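Local atomic coordinates of hypothetical protein (Nostoc punctiforme, PDB entry 2INB), a protein that is of unknown biochemical function but, as an XisH family member, probably takes part in site-specific recombination of nitrogen-fixation genes in cyanobacteria. Residues 99-104 with 128-133; 23-28 with 46-51; 78-83 with 121-126; 68-73 with 106-111; 17-22 with 133-138. One frame throughout, in Å; residues are numbered along the deposited sequence.

Contact 1: 99-104 with 128-133; sequences AVPLTT and YDVEQE
Pro101 and Tyr128 meet in a parallel strand pairing within the central sheet, where strand 94-101 gives way to helix 102-106 beside the end of strand 125-129. Tyr128 N donates to Val100 O over 3.1 Å, nearly straight, and Tyr128 O accepts from Leu102 N over 2.8 Å, less straight (142° at the hydrogen). Proline, with no N-H to give, fits a place where Val100 and Leu102 make the bonds and a helix is about to begin. With CG between its backbone N and carbonyl carbon (chi1 63°), the Tyr128 side chain runs alongside Pro101, whose CA lies over the ring face 4.1 Å from the centroid, a CH-pi contact. Ala99 C lies at the ring edge, and the small Ala99 CB is 3.9 Å from Tyr128 CE1. The Tyr128 hydroxyl is hydrogen-bonded to Lys61 O. Adjacent parallel strands joined through helices 102-106 and 112-120 make a beta-alpha-beta crossover, consistent with the core of the PD-(D/E)XK fold to which the XisH family is assigned.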
# COMPACT_ATOMS: atom_id res chain seq x y z
N ALA A 99 13.16 -2.07 4.43
CA ALA A 99 14.25 -3.06 4.43
C ALA A 99 13.85 -4.33 3.68
O ALA A 99 12.82 -4.90 3.98
CB ALA A 99 14.65 -3.40 5.85
N VAL A 100 14.66 -4.74 2.70
CA VAL A 100 14.37 -5.96 2.00
C VAL A 100 15.65 -6.79 1.81
O VAL A 100 16.76 -6.22 1.68
CB VAL A 100 13.65 -5.81 0.67
CG1 VAL A 100 12.45 -4.80 0.78
CG2 VAL A 100 14.59 -5.39 -0.44
N PRO A 101 15.50 -8.13 1.78
CA PRO A 101 16.66 -8.99 1.57
C PRO A 101 17.33 -8.80 0.22
O PRO A 101 16.66 -8.47 -0.78
CB PRO A 101 16.07 -10.40 1.69
CG PRO A 101 14.82 -10.26 2.44
CD PRO A 101 14.29 -8.95 1.96
N LEU A 102 18.64 -9.02 0.18
CA LEU A 102 19.42 -8.92 -1.04
C LEU A 102 18.85 -9.82 -2.14
O LEU A 102 18.77 -9.39 -3.30
CB LEU A 102 20.90 -9.29 -0.78
CG LEU A 102 21.83 -9.12 -1.98
CD1 LEU A 102 21.84 -7.78 -2.66
CD2 LEU A 102 23.27 -9.51 -1.51
N THR A 103 18.43 -11.04 -1.81
CA THR A 103 17.87 -11.99 -2.82
C THR A 103 16.65 -11.36 -3.50
O THR A 103 16.50 -11.41 -4.73
CB THR A 103 17.50 -13.34 -2.21
OG1 THR A 103 16.66 -13.17 -1.07
CG2 THR A 103 18.78 -14.09 -1.76
N THR A 104 15.80 -10.72 -2.71
CA THR A 104 14.59 -10.05 -3.27
C THR A 104 14.97 -8.81 -4.09
O THR A 104 14.41 -8.55 -5.17
CB THR A 104 13.68 -9.63 -2.12
OG1 THR A 104 13.45 -10.74 -1.27
CG2 THR A 104 12.35 -9.00 -2.61
N TYR A 128 19.58 -5.68 2.85
CA TYR A 128 20.34 -6.47 3.84
C TYR A 128 20.58 -7.90 3.35
O TYR A 128 19.73 -8.50 2.70
CB TYR A 128 19.67 -6.50 5.20
CG TYR A 128 18.28 -7.16 5.29
CD1 TYR A 128 17.12 -6.42 4.99
CD2 TYR A 128 18.10 -8.46 5.77
CE1 TYR A 128 15.87 -7.00 5.09
CE2 TYR A 128 16.84 -9.02 5.88
CZ TYR A 128 15.73 -8.31 5.55
OH TYR A 128 14.51 -8.91 5.73
N ASP A 129 21.74 -8.42 3.69
CA ASP A 129 22.08 -9.78 3.36
C ASP A 129 21.70 -10.65 4.53
O ASP A 129 22.16 -10.42 5.64
CB ASP A 129 23.57 -9.90 3.03
CG ASP A 129 23.94 -11.30 2.63
OD1 ASP A 129 24.25 -12.11 3.51
OD2 ASP A 129 23.85 -11.63 1.43
N VAL A 130 20.81 -11.61 4.30
CA VAL A 130 20.33 -12.48 5.37
C VAL A 130 21.39 -13.43 5.94
O VAL A 130 21.54 -13.52 7.16
CB VAL A 130 19.08 -13.25 4.91
CG1 VAL A 130 18.66 -14.26 5.98
CG2 VAL A 130 17.93 -12.25 4.60
N GLU A 131 22.14 -14.14 5.08
CA GLU A 131 23.10 -15.15 5.52
C GLU A 131 24.14 -14.57 6.47
O GLU A 131 24.45 -15.17 7.51
CB GLU A 131 23.79 -15.77 4.29
CG GLU A 131 24.86 -16.79 4.65
CD GLU A 131 26.03 -16.84 3.65
OE1 GLU A 131 25.88 -17.53 2.62
OE2 GLU A 131 27.09 -16.20 3.89
N GLN A 132 24.67 -13.40 6.12
CA GLN A 132 25.71 -12.79 6.95
C GLN A 132 25.19 -11.71 7.89
O GLN A 132 25.93 -11.22 8.75
CB GLN A 132 26.85 -12.21 6.07
CG GLN A 132 27.73 -13.27 5.50
CD GLN A 132 28.38 -14.14 6.58
OE1 GLN A 132 28.98 -13.60 7.55
NE2 GLN A 132 28.31 -15.47 6.42
N GLU A 133 23.95 -11.32 7.72
CA GLU A 133 23.30 -10.34 8.59
C GLU A 133 24.07 -9.01 8.57
O GLU A 133 24.56 -8.54 9.58
CB GLU A 133 23.14 -10.84 10.03
CG GLU A 133 22.53 -12.23 10.15
CD GLU A 133 22.29 -12.63 11.61
OE1 GLU A 133 23.25 -12.63 12.41
OE2 GLU A 133 21.14 -12.86 11.97

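Contact 2: 23-28 with 46-51; sequences ITNDPL and LIAAER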
# COMPACT_ATOMS: atom_id res chain seq x y z
N ILE A 23 19.66 0.90 18.32
CA ILE A 23 18.21 0.68 18.27
C ILE A 23 17.58 1.31 19.50
O ILE A 23 17.98 1.00 20.63
CB ILE A 23 17.82 -0.81 18.17
CG1 ILE A 23 18.74 -1.57 17.18
CG2 ILE A 23 16.29 -1.02 17.91
CD1 ILE A 23 18.66 -1.13 15.81
N THR A 24 16.65 2.24 19.26
CA THR A 24 16.02 2.98 20.37
C THR A 24 14.58 2.61 20.66
O THR A 24 14.09 2.82 21.80
CB THR A 24 16.07 4.48 20.14
OG1 THR A 24 15.39 4.77 18.92
CG2 THR A 24 17.50 4.99 20.06
N ASN A 25 13.88 2.08 19.67
CA ASN A 25 12.50 1.66 19.85
C ASN A 25 12.25 0.48 18.93
O ASN A 25 12.62 0.48 17.74
CB ASN A 25 11.49 2.82 19.56
CG ASN A 25 11.87 4.16 20.27
OD1 ASN A 25 12.66 4.99 19.74
ND2 ASN A 25 11.31 4.36 21.47
N ASP A 26 11.65 -0.56 19.47
CA ASP A 26 11.29 -1.70 18.67
C ASP A 26 10.19 -2.39 19.45
O ASP A 26 10.49 -3.11 20.41
CB ASP A 26 12.51 -2.59 18.45
CG ASP A 26 12.20 -3.82 17.68
OD1 ASP A 26 11.12 -3.87 17.06
OD2 ASP A 26 13.04 -4.74 17.72
N PRO A 27 8.92 -2.13 19.09
CA PRO A 27 8.48 -1.37 17.93
C PRO A 27 8.50 0.13 18.16
O PRO A 27 8.35 0.60 19.30
CB PRO A 27 7.03 -1.83 17.73
CG PRO A 27 6.56 -2.06 19.08
CD PRO A 27 7.75 -2.58 19.87
N LEU A 28 8.66 0.88 17.07
CA LEU A 28 8.40 2.30 17.09
C LEU A 28 6.88 2.43 16.98
O LEU A 28 6.30 1.96 16.00
CB LEU A 28 9.08 3.00 15.91
CG LEU A 28 8.80 4.50 15.75
CD1 LEU A 28 9.16 5.31 17.01
CD2 LEU A 28 9.57 4.94 14.54
N LEU A 46 7.92 -1.48 13.25
CA LEU A 46 8.93 -0.51 12.78
C LEU A 46 10.08 -0.46 13.78
O LEU A 46 9.84 -0.47 15.00
CB LEU A 46 8.35 0.90 12.69
CG LEU A 46 7.47 1.30 11.53
CD1 LEU A 46 7.00 2.74 11.71
CD2 LEU A 46 8.27 1.16 10.27
N ILE A 47 11.32 -0.44 13.29
CA ILE A 47 12.51 -0.30 14.15
C ILE A 47 12.93 1.19 14.12
O ILE A 47 13.06 1.77 13.03
CB ILE A 47 13.66 -1.12 13.62
CG1 ILE A 47 13.29 -2.61 13.66
CG2 ILE A 47 14.98 -0.81 14.45
CD1 ILE A 47 14.38 -3.50 13.06
N ALA A 48 13.12 1.80 15.28
CA ALA A 48 13.69 3.15 15.36
C ALA A 48 15.17 3.00 15.73
O ALA A 48 15.49 2.29 16.68
CB ALA A 48 13.00 4.01 16.45
N ALA A 49 16.04 3.70 15.01
CA ALA A 49 17.45 3.65 15.29
C ALA A 49 18.07 5.02 15.08
O ALA A 49 17.49 5.88 14.39
CB ALA A 49 18.12 2.61 14.41
N GLU A 50 19.28 5.21 15.64
CA GLU A 50 19.99 6.47 15.41
C GLU A 50 21.48 6.23 15.48
O GLU A 50 21.96 5.24 16.05
CB GLU A 50 19.56 7.56 16.38
CG GLU A 50 19.84 7.24 17.79
CD GLU A 50 19.34 8.36 18.70
OE1 GLU A 50 18.11 8.47 18.86
OE2 GLU A 50 20.17 9.16 19.18
N ARG A 51 22.22 7.17 14.90
CA ARG A 51 23.66 7.07 14.86
C ARG A 51 24.22 8.45 14.71
O ARG A 51 23.94 9.13 13.71
CB ARG A 51 24.11 6.18 13.70
CG ARG A 51 25.58 5.89 13.66
CD ARG A 51 25.95 4.97 12.49
NE ARG A 51 25.72 5.64 11.20
CZ ARG A 51 26.16 5.16 10.05
NH1 ARG A 51 26.80 3.97 10.01
NH2 ARG A 51 25.95 5.86 8.95
O HOH W 1 16.32 6.99 17.55
O HOH W 2 5.49 0.01 14.49
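Thr24 and Asn25 both face Ala48 in a classic beta bulge between antiparallel strands 22-25 and 47-51, whose local axes come within 4.5 Å at 136°. Ala48 O takes Thr24 N at 2.8 Å and, weakly, Asn25 N at 3.4 Å, while Ala48 N gives a nearly straight bond to Asn25 O of 2.8 Å. Past the cis peptide before Pro27 a further backbone bond joins the chains, Leu28 N donating to Leu46 O over 2.7 Å. On the face carrying Ile23 and Ala49, Ile23 CG2 packs on Ile47 CG2 at 3.7 Å; these branched side chains suit a strand and lie against helix 7-18, whose His9 binds Asp26 OD2. On the other face the small Ala48 methyl makes room for Leu28, Asn25 and Thr24. Thr24 OG1, between its backbone N and carbonyl carbon (chi1 59°), donates to Asn25 OD1 from above the amide carbonyl plane and accepts from a water that also donates to Glu50 OE1. A valine here would probably cost Asn25 OD1 this donor and break the Thr24-water-Glu50 bridge, leaving only Glu50 of the two segments to hold the water. A second water donates to Leu28 O and accepts from Leu46 N, 3.1 Å away.

Contact 3: 78-83 with 121-126; sequences GQFINY and NQVKML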
# COMPACT_ATOMS: atom_id res chain seq x y z
N GLY A 78 2.02 0.28 0.67
CA GLY A 78 0.97 1.05 1.39
C GLY A 78 1.43 1.41 2.80
O GLY A 78 1.25 2.56 3.28
N GLN A 79 1.99 0.42 3.51
CA GLN A 79 2.55 0.68 4.82
C GLN A 79 3.62 1.75 4.75
O GLN A 79 3.70 2.67 5.59
CB GLN A 79 3.14 -0.62 5.40
CG GLN A 79 2.08 -1.56 5.92
CD GLN A 79 2.59 -2.89 6.37
OE1 GLN A 79 3.68 -3.30 5.99
NE2 GLN A 79 1.73 -3.64 7.06
N PHE A 80 4.49 1.65 3.75
CA PHE A 80 5.58 2.62 3.63
C PHE A 80 5.01 4.05 3.52
O PHE A 80 5.41 5.01 4.22
CB PHE A 80 6.50 2.31 2.44
CG PHE A 80 7.64 3.27 2.35
CD1 PHE A 80 8.85 3.05 3.03
CD2 PHE A 80 7.55 4.44 1.58
CE1 PHE A 80 9.88 3.95 2.96
CE2 PHE A 80 8.62 5.35 1.53
CZ PHE A 80 9.78 5.10 2.22
N ILE A 81 4.02 4.20 2.64
CA ILE A 81 3.44 5.52 2.37
C ILE A 81 2.78 6.07 3.64
O ILE A 81 2.91 7.27 4.02
CB ILE A 81 2.49 5.45 1.14
CG1 ILE A 81 3.35 5.28 -0.12
CG2 ILE A 81 1.58 6.71 1.02
CD1 ILE A 81 2.58 4.88 -1.33
N ASN A 82 2.01 5.19 4.30
CA ASN A 82 1.29 5.65 5.48
C ASN A 82 2.22 5.94 6.65
O ASN A 82 2.05 6.97 7.34
CB ASN A 82 0.21 4.64 5.85
CG ASN A 82 -0.99 4.72 4.96
OD1 ASN A 82 -1.32 5.77 4.42
ND2 ASN A 82 -1.71 3.59 4.84
N TYR A 83 3.20 5.05 6.89
CA TYR A 83 4.13 5.32 7.97
C TYR A 83 4.93 6.60 7.68
O TYR A 83 5.22 7.36 8.59
CB TYR A 83 5.09 4.14 8.21
CG TYR A 83 4.43 2.84 8.66
CD1 TYR A 83 3.31 2.84 9.46
CD2 TYR A 83 5.03 1.61 8.32
CE1 TYR A 83 2.71 1.63 9.87
CE2 TYR A 83 4.44 0.40 8.73
CZ TYR A 83 3.30 0.44 9.52
OH TYR A 83 2.71 -0.75 9.94
N ASN A 121 7.27 6.63 -6.08
CA ASN A 121 6.87 6.92 -4.70
C ASN A 121 8.05 7.28 -3.78
O ASN A 121 7.86 7.33 -2.55
CB ASN A 121 6.06 5.73 -4.20
CG ASN A 121 4.75 5.65 -4.92
OD1 ASN A 121 3.81 6.41 -4.60
ND2 ASN A 121 4.69 4.80 -5.93
N GLN A 122 9.24 7.53 -4.34
CA GLN A 122 10.38 7.93 -3.58
C GLN A 122 10.66 7.01 -2.40
O GLN A 122 11.00 7.44 -1.29
CB GLN A 122 10.22 9.40 -3.14
CG GLN A 122 10.41 10.40 -4.27
CD GLN A 122 9.29 10.48 -5.30
OE1 GLN A 122 8.10 10.47 -4.94
NE2 GLN A 122 9.67 10.61 -6.61
N VAL A 123 10.55 5.71 -2.62
CA VAL A 123 10.75 4.75 -1.54
C VAL A 123 12.27 4.58 -1.33
O VAL A 123 13.01 4.26 -2.26
CB VAL A 123 10.08 3.40 -1.87
CG1 VAL A 123 10.31 2.36 -0.74
CG2 VAL A 123 8.57 3.56 -2.15
N LYS A 124 12.67 4.81 -0.11
CA LYS A 124 14.04 4.61 0.33
C LYS A 124 14.16 3.18 0.84
O LYS A 124 13.22 2.69 1.51
CB LYS A 124 14.37 5.63 1.41
CG LYS A 124 14.25 7.07 0.98
CD LYS A 124 14.68 8.00 2.11
CE LYS A 124 14.36 9.43 1.82
NZ LYS A 124 15.09 9.95 0.65
N MSE A 125 15.28 2.52 0.57
CA MSE A 125 15.40 1.11 0.97
C MSE A 125 16.71 0.80 1.71
O MSE A 125 17.72 1.48 1.54
CB MSE A 125 15.23 0.19 -0.24
CG MSE A 125 13.85 0.28 -0.86
SE MSE A 125 13.69 -0.86 -2.45
CE MSE A 125 14.94 0.21 -3.52
N LEU A 126 16.63 -0.21 2.55
CA LEU A 126 17.78 -0.79 3.23
C LEU A 126 17.91 -2.21 2.68
O LEU A 126 17.02 -3.03 2.92
CB LEU A 126 17.56 -0.74 4.73
CG LEU A 126 18.68 -1.27 5.63
CD1 LEU A 126 19.98 -0.53 5.28
CD2 LEU A 126 18.30 -1.12 7.10
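Phe80 has the largest share of this contact, its ring reaching from helix 69-88 to Val123, which leads from the end of helix 112-120 toward strand 125-129. With CG trans to the backbone N (chi1 -178°), the ring projects from the helix and offers a face to Val123. One methyl, CG1, sits over the middle of that face, 3.9 Å from the Phe80 centroid and only 3° off the normal, a well-centred CH-pi contact. While CG1 rests over the centre, the other methyl, Val123 CG2, lies near Phe80 CD2, at 4.0 Å. The ring also comes close to the backbone, with CE2 3.8 Å from Val123 CA. A flat aromatic suits this place because it can cover both a branched side chain and the main chain. Val123 is brought here by Gln122, whose positive phi closes the preceding helix in a Schellman motif. Beside this apolar pair, Ile81 CD1 approaches Asn121 OD1 at 3.8 Å, while Asn121 ND2 is bonded to Met117 O. Helix 69-88 packs against strands 54-60 and 94-101, Phe80 touching Glu59 and Leu96, and Ile81 packs on Ile81 of the second subunit.

Contact 4: 68-73 with 106-111; sequences SAISEF and KTFFQL
Ala69 and Phe108 form the tight end of a buried apolar contact between the first turn of helix 69-88 and the 3-10 segment 108-110. The Ala69 methyl stands over one face of the Phe108 ring, offset toward the rim, with CB 3.5 Å from CD1; a small residue lets the ring come this close to the helix. Phe108 turns its edge toward the face of Phe73, centroids 5.7 Å apart and planes at 68°, and Phe108 CE2 touches Phe73 CB at 3.7 Å. Its CG is trans to the backbone N (chi1 180°), which carries Phe108 across to Phe73, the two side chains crossing at about a right angle. Phe109 adds a second edge toward Phe73, with Phe73 CE1 3.8 Å from Phe109 CE1. The packing slackens at Ile70, whose CD1 is 4.1 Å from Phe108 CZ and whose side chain also packs on Val35 of the second subunit; Thr107 and Gln110 lie exposed. Trimming Phe108 to an alanine would probably open a gap between helix 69-88 and the 3-10 segment, beside Ala69 and Phe73. Phe73, Phe108 and Phe109 make an aromatic cluster of offset edge-to-face pairs, pinning the loop to a helix start that Ser68 N-caps.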
# COMPACT_ATOMS: atom_id res chain seq x y z
N SER A 68 2.71 -14.28 -3.27
CA SER A 68 3.70 -13.78 -4.15
C SER A 68 4.43 -12.56 -3.60
O SER A 68 3.91 -11.87 -2.69
CB SER A 68 2.92 -13.35 -5.37
OG SER A 68 1.88 -12.50 -4.91
N ALA A 69 5.58 -12.27 -4.20
CA ALA A 69 6.24 -11.01 -4.00
C ALA A 69 5.33 -9.82 -4.31
O ALA A 69 5.35 -8.84 -3.59
CB ALA A 69 7.53 -10.91 -4.82
N ILE A 70 4.56 -9.89 -5.39
CA ILE A 70 3.74 -8.71 -5.74
C ILE A 70 2.70 -8.41 -4.66
O ILE A 70 2.45 -7.26 -4.29
CB ILE A 70 3.12 -8.84 -7.14
CG1 ILE A 70 2.39 -7.56 -7.53
CG2 ILE A 70 2.16 -10.07 -7.24
CD1 ILE A 70 3.27 -6.27 -7.49
N SER A 71 2.09 -9.47 -4.12
CA SER A 71 1.11 -9.28 -3.06
C SER A 71 1.75 -8.64 -1.86
O SER A 71 1.20 -7.70 -1.26
CB SER A 71 0.47 -10.60 -2.61
OG SER A 71 -0.50 -10.33 -1.61
N GLU A 72 2.94 -9.12 -1.48
CA GLU A 72 3.59 -8.50 -0.34
C GLU A 72 3.93 -7.07 -0.68
O GLU A 72 3.79 -6.18 0.17
CB GLU A 72 4.84 -9.25 0.15
CG GLU A 72 5.54 -8.56 1.30
CD GLU A 72 4.58 -8.19 2.43
OE1 GLU A 72 3.63 -8.96 2.71
OE2 GLU A 72 4.75 -7.12 3.03
N PHE A 73 4.36 -6.82 -1.93
CA PHE A 73 4.79 -5.47 -2.31
C PHE A 73 3.63 -4.49 -2.14
O PHE A 73 3.84 -3.36 -1.70
CB PHE A 73 5.35 -5.43 -3.73
CG PHE A 73 5.82 -4.06 -4.14
CD1 PHE A 73 6.77 -3.37 -3.41
CD2 PHE A 73 5.31 -3.50 -5.31
CE1 PHE A 73 7.18 -2.09 -3.86
CE2 PHE A 73 5.73 -2.22 -5.74
CZ PHE A 73 6.68 -1.56 -5.03
N LYS A 106 17.69 -8.35 -5.76
CA LYS A 106 18.34 -8.73 -7.01
C LYS A 106 17.39 -9.39 -8.00
O LYS A 106 17.76 -9.61 -9.17
CB LYS A 106 19.50 -9.69 -6.75
CG LYS A 106 20.69 -9.05 -6.07
CD LYS A 106 21.78 -10.12 -5.76
CE LYS A 106 22.49 -10.63 -7.01
N THR A 107 16.20 -9.80 -7.53
CA THR A 107 15.24 -10.50 -8.40
C THR A 107 14.02 -9.64 -8.62
O THR A 107 13.94 -8.88 -9.60
CB THR A 107 14.85 -11.88 -7.80
OG1 THR A 107 14.39 -11.72 -6.45
CG2 THR A 107 16.07 -12.84 -7.81
N PHE A 108 13.08 -9.66 -7.66
CA PHE A 108 11.83 -8.87 -7.78
C PHE A 108 12.06 -7.39 -8.07
O PHE A 108 11.45 -6.83 -8.98
CB PHE A 108 10.98 -9.03 -6.52
CG PHE A 108 9.69 -8.27 -6.53
CD1 PHE A 108 8.64 -8.70 -7.35
CD2 PHE A 108 9.48 -7.18 -5.72
CE1 PHE A 108 7.44 -8.05 -7.35
CE2 PHE A 108 8.28 -6.51 -5.75
CZ PHE A 108 7.26 -6.97 -6.59
N PHE A 109 12.95 -6.75 -7.30
CA PHE A 109 13.18 -5.31 -7.46
C PHE A 109 14.02 -4.96 -8.69
O PHE A 109 14.19 -3.77 -8.97
CB PHE A 109 13.72 -4.65 -6.16
CG PHE A 109 12.68 -4.53 -5.09
CD1 PHE A 109 11.65 -3.62 -5.24
CD2 PHE A 109 12.62 -5.44 -4.05
CE1 PHE A 109 10.64 -3.54 -4.31
CE2 PHE A 109 11.56 -5.37 -3.09
CZ PHE A 109 10.58 -4.42 -3.26
N GLN A 110 14.49 -5.94 -9.44
CA GLN A 110 15.08 -5.65 -10.75
C GLN A 110 14.08 -5.76 -11.91
O GLN A 110 14.41 -5.43 -13.06
CB GLN A 110 16.29 -6.56 -11.02
CG GLN A 110 17.42 -6.35 -9.98
CD GLN A 110 17.73 -4.88 -9.75
OE1 GLN A 110 17.94 -4.12 -10.72
NE2 GLN A 110 17.72 -4.44 -8.49
N LEU A 111 12.87 -6.22 -11.62
CA LEU A 111 11.79 -6.19 -12.61
C LEU A 111 11.36 -4.73 -12.85
O LEU A 111 11.42 -3.90 -11.95
CB LEU A 111 10.59 -7.04 -12.17
CG LEU A 111 10.91 -8.55 -11.99
CD1 LEU A 111 9.69 -9.25 -11.41
CD2 LEU A 111 11.33 -9.21 -13.32

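Contact 5: 17-22 with 133-138; sequences EKDGWQ and EVIFQW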
# COMPACT_ATOMS: atom_id res chain seq x y z
N GLU A 17 23.19 -2.82 13.91
CA GLU A 17 24.14 -2.75 15.01
C GLU A 17 25.57 -2.88 14.52
O GLU A 17 26.47 -2.16 14.99
CB GLU A 17 23.77 -3.77 16.08
CG GLU A 17 22.54 -3.34 16.81
CD GLU A 17 21.91 -4.42 17.66
OE1 GLU A 17 22.26 -5.59 17.54
OE2 GLU A 17 21.05 -4.05 18.49
N LYS A 18 25.79 -3.75 13.57
CA LYS A 18 27.14 -3.92 13.01
C LYS A 18 27.66 -2.64 12.37
O LYS A 18 28.87 -2.42 12.32
CB LYS A 18 27.20 -5.03 11.97
CG LYS A 18 27.07 -6.41 12.56
CD LYS A 18 27.03 -7.47 11.47
CE LYS A 18 27.00 -8.86 12.03
NZ LYS A 18 26.88 -9.86 10.91
N ASP A 19 26.75 -1.81 11.84
CA ASP A 19 27.10 -0.54 11.17
C ASP A 19 27.07 0.62 12.20
O ASP A 19 27.08 1.79 11.82
CB ASP A 19 26.15 -0.26 9.99
CG ASP A 19 26.62 -0.90 8.64
OD1 ASP A 19 27.42 -1.85 8.68
OD2 ASP A 19 26.13 -0.39 7.61
N GLY A 20 26.97 0.29 13.48
CA GLY A 20 27.05 1.27 14.54
C GLY A 20 25.81 2.04 14.84
O GLY A 20 25.87 3.07 15.55
N TRP A 21 24.67 1.51 14.40
CA TRP A 21 23.35 2.11 14.78
C TRP A 21 22.92 1.63 16.15
O TRP A 21 23.11 0.45 16.52
CB TRP A 21 22.28 1.79 13.72
CG TRP A 21 22.58 2.35 12.36
CD1 TRP A 21 23.42 1.82 11.37
CD2 TRP A 21 22.12 3.63 11.84
NE1 TRP A 21 23.46 2.69 10.30
CE2 TRP A 21 22.70 3.80 10.56
CE3 TRP A 21 21.27 4.65 12.34
CZ2 TRP A 21 22.44 4.92 9.78
CZ3 TRP A 21 21.05 5.76 11.59
CH2 TRP A 21 21.64 5.90 10.32
N GLN A 22 22.33 2.55 16.89
CA GLN A 22 21.68 2.26 18.15
C GLN A 22 20.19 2.06 17.92
O GLN A 22 19.53 2.95 17.36
CB GLN A 22 21.91 3.41 19.12
CG GLN A 22 21.55 3.03 20.55
CD GLN A 22 21.33 4.24 21.47
OE1 GLN A 22 21.85 5.34 21.23
NE2 GLN A 22 20.54 4.04 22.51
N GLU A 133 23.95 -11.32 7.72
CA GLU A 133 23.30 -10.34 8.59
C GLU A 133 24.07 -9.01 8.57
O GLU A 133 24.56 -8.54 9.58
CB GLU A 133 23.14 -10.84 10.03
CG GLU A 133 22.53 -12.23 10.15
CD GLU A 133 22.29 -12.63 11.61
OE1 GLU A 133 23.25 -12.63 12.41
OE2 GLU A 133 21.14 -12.86 11.97
N VAL A 134 24.17 -8.43 7.38
CA VAL A 134 24.88 -7.18 7.15
C VAL A 134 24.08 -6.29 6.21
O VAL A 134 23.24 -6.76 5.41
CB VAL A 134 26.28 -7.40 6.54
CG1 VAL A 134 27.16 -8.20 7.51
CG2 VAL A 134 26.18 -8.06 5.16
N ILE A 135 24.31 -4.98 6.33
CA ILE A 135 23.77 -4.02 5.38
C ILE A 135 24.64 -4.00 4.10
O ILE A 135 25.85 -3.76 4.17
CB ILE A 135 23.70 -2.59 5.96
CG1 ILE A 135 22.78 -2.57 7.17
CG2 ILE A 135 23.29 -1.56 4.89
CD1 ILE A 135 22.60 -1.17 7.84
N PHE A 136 23.99 -4.24 2.94
CA PHE A 136 24.65 -4.27 1.64
C PHE A 136 24.55 -2.92 0.93
O PHE A 136 25.52 -2.50 0.29
CB PHE A 136 23.98 -5.32 0.77
CG PHE A 136 24.41 -5.29 -0.68
CD1 PHE A 136 25.70 -5.56 -1.02
CD2 PHE A 136 23.50 -4.93 -1.70
CE1 PHE A 136 26.10 -5.57 -2.36
CE2 PHE A 136 23.93 -4.88 -3.01
CZ PHE A 136 25.21 -5.21 -3.34
N GLN A 137 23.41 -2.23 1.03
CA GLN A 137 23.25 -0.97 0.31
C GLN A 137 22.10 -0.16 0.92
O GLN A 137 21.12 -0.70 1.39
CB GLN A 137 22.94 -1.26 -1.16
CG GLN A 137 23.09 -0.04 -2.04
CD GLN A 137 22.97 -0.41 -3.50
OE1 GLN A 137 23.04 -1.58 -3.86
NE2 GLN A 137 22.75 0.58 -4.34
N TRP A 138 22.30 1.16 0.96
CA TRP A 138 21.22 2.11 1.19
C TRP A 138 20.83 2.73 -0.13
O TRP A 138 21.70 3.16 -0.90
CB TRP A 138 21.70 3.19 2.12
CG TRP A 138 22.07 2.77 3.51
CD1 TRP A 138 23.31 2.45 3.98
CD2 TRP A 138 21.19 2.64 4.61
NE1 TRP A 138 23.27 2.17 5.33
CE2 TRP A 138 21.96 2.28 5.73
CE3 TRP A 138 19.83 2.89 4.79
CZ2 TRP A 138 21.42 2.16 7.00
CZ3 TRP A 138 19.27 2.69 6.04
CH2 TRP A 138 20.07 2.36 7.13
O HOH W 3 25.85 -12.18 12.38
O HOH W 4 25.91 -4.23 8.59
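Lys18 and Asp19 pass Val134 and Ile135, the Lys18 and Val134 CA atoms 7.1 Å apart, too far for backbone pairing, as helix 7-18 ends beside the start of strand 134-139. Gly20, with positive phi, closes that helix in a Schellman motif. Side chains and water bridge the gap. The extended Lys18 chain brings NZ to Glu133 O at 3.0 Å, approaching from well above the carbonyl plane (53°). Asp19 works through a water, which donates to its OD1 at 2.8 Å and accepts from Ile135 N at 2.9 Å, while Asp19 OD2 rests against Ile135 CD1. Such groups suit a surface position where solvent can share the bonds. Trp21 and Trp138 meet obliquely, six-membered rings 5.8 Å apart between centroids with planes at 50°, and their CZ2 atoms 4.0 Å apart; Ile135 CG2 covers part of a Trp138 face. The contact ties helix 7-18 to edge strand 134-139, with Trp21 and Trp138 reaching Ile56 of strand 54-60 and Trp138 meeting Tyr97 of strand 94-101 edge-to-face.

Contacts 1 and 2 are made by neighbouring strands of the central sheet, parallel in one and antiparallel in the other, so main-chain hydrogen bonds dominate both. Contacts 3 and 4 share helix 69-88 and rely on phenylalanine packing; contact 3 lies nearest the centre of the chain, contact 4 is buried at the periphery, and both border the second subunit. Contact 5, at the surface, depends instead on a lysine, waters and paired tryptophans. Strand 125-129 joins contacts 1 and 3, where Val100 N probably bonds to Leu126 O, and contacts 1 and 5 share Glu133. Contacts 2 and 5 join where Arg51 reaches Asp19 O.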